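Local coordinates for Plm1 (PDB 4HXY), which probably reduces a polyketide beta-keto group with NADPH, as the ketoreductase of the first module of phoslactomycin biosynthesis, at residues 214-218 / 263-268. Residues are numbered along the deposited sequence; the frame is centred on the assembly and turned at random.
Sequences DRILL and LAAEGA
Arg215 and Glu266 form a salt bridge between strand 215-220 and the turn that follows helix 253-265, a worked example of how a long side chain can tie a sheet to its covering helix. With CG anti to the carbonyl carbon (chi1 -62°) and the chain extended as far as NE, the guanidinium is carried out to the carboxylate. NH2 of Arg215 lies 3.1 Å from OE1 of Glu266; that oxygen lies almost in the guanidinium plane, while the N-H reaches it from above the carboxylate plane, the two planes being 57° apart. Two weak bonds from NH1, to OE1 and OE2, add to the grip. Ala268 CB lies over one face of the guanidinium, 3.7 Å from CZ of Arg215, and Leu263 CD2 approaches NH1. Deeper in, Leu263 and Leu217 meet tip to tip, their CD1 atoms a tight 3.5 Å apart. A leucine in place of Arg215 would probably leave the Glu266 carboxylate without this cation and freer to turn. A Schellman motif at Gly267 leads the chain toward strand 270-275. In this Rossmann-type domain, the helix packs on one face of strand 215-220, while Ile216 and Leu218 touch helices 198-210 and 229-237 on the other.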
# COMPACT_ATOMS: atom_id res chain seq x y z
N ASP A 214 17.62 24.69 1.93
CA ASP A 214 17.36 26.14 1.81
C ASP A 214 15.95 26.52 2.27
O ASP A 214 15.77 27.56 2.89
CB ASP A 214 17.53 26.59 0.35
CG ASP A 214 18.99 26.62 -0.10
OD1 ASP A 214 19.90 26.74 0.76
OD2 ASP A 214 19.21 26.50 -1.35
N ARG A 215 14.96 25.69 1.95
CA ARG A 215 13.54 26.00 2.17
C ARG A 215 12.77 24.75 2.55
O ARG A 215 12.95 23.71 1.92
CB ARG A 215 12.89 26.53 0.91
CG ARG A 215 13.45 27.79 0.39
CD ARG A 215 12.44 28.43 -0.51
NE ARG A 215 13.05 29.53 -1.25
CZ ARG A 215 12.40 30.31 -2.09
NH1 ARG A 215 11.09 30.12 -2.29
NH2 ARG A 215 13.05 31.27 -2.71
N ILE A 216 11.92 24.87 3.55
CA ILE A 216 11.04 23.78 3.96
C ILE A 216 9.60 24.25 3.78
O ILE A 216 9.19 25.26 4.35
CB ILE A 216 11.31 23.35 5.41
CG1 ILE A 216 12.75 22.87 5.54
CG2 ILE A 216 10.34 22.23 5.84
CD1 ILE A 216 13.22 22.72 6.97
N LEU A 217 8.85 23.54 2.94
CA LEU A 217 7.46 23.87 2.65
C LEU A 217 6.56 22.78 3.20
O LEU A 217 6.70 21.59 2.85
CB LEU A 217 7.24 24.02 1.15
CG LEU A 217 7.94 25.16 0.40
CD1 LEU A 217 7.23 25.37 -0.91
CD2 LEU A 217 7.92 26.45 1.20
N LEU A 218 5.63 23.18 4.07
CA LEU A 218 4.68 22.27 4.70
C LEU A 218 3.36 22.46 3.99
O LEU A 218 2.79 23.56 4.00
CB LEU A 218 4.53 22.57 6.18
CG LEU A 218 5.78 22.64 7.04
CD1 LEU A 218 5.35 22.92 8.46
CD2 LEU A 218 6.64 21.36 6.97
N LEU A 263 8.10 28.00 -7.63
CA LEU A 263 9.35 27.71 -6.95
C LEU A 263 10.51 27.60 -7.95
O LEU A 263 11.59 28.12 -7.71
CB LEU A 263 9.22 26.43 -6.10
CG LEU A 263 8.36 26.58 -4.83
CD1 LEU A 263 7.86 25.20 -4.33
CD2 LEU A 263 9.07 27.33 -3.71
N ALA A 264 10.26 26.95 -9.09
CA ALA A 264 11.28 26.80 -10.13
C ALA A 264 11.65 28.17 -10.70
O ALA A 264 12.83 28.44 -10.97
CB ALA A 264 10.81 25.85 -11.23
N ALA A 265 10.66 29.05 -10.82
CA ALA A 265 10.87 30.40 -11.37
C ALA A 265 11.72 31.29 -10.45
O ALA A 265 12.47 32.16 -10.92
CB ALA A 265 9.51 31.06 -11.65
N GLU A 266 11.63 31.05 -9.14
CA GLU A 266 12.48 31.70 -8.15
C GLU A 266 13.90 31.13 -8.07
O GLU A 266 14.73 31.67 -7.34
CB GLU A 266 11.86 31.53 -6.75
CG GLU A 266 10.61 32.30 -6.50
CD GLU A 266 10.17 32.16 -5.07
OE1 GLU A 266 10.82 32.76 -4.18
OE2 GLU A 266 9.19 31.43 -4.83
N GLY A 267 14.17 30.05 -8.80
CA GLY A 267 15.47 29.38 -8.74
C GLY A 267 15.61 28.51 -7.51
O GLY A 267 16.73 28.21 -7.09
N ALA A 268 14.47 28.11 -6.94
CA ALA A 268 14.41 27.25 -5.74
C ALA A 268 13.48 26.07 -6.00
O ALA A 268 12.53 25.86 -5.26
CB ALA A 268 13.95 28.05 -4.52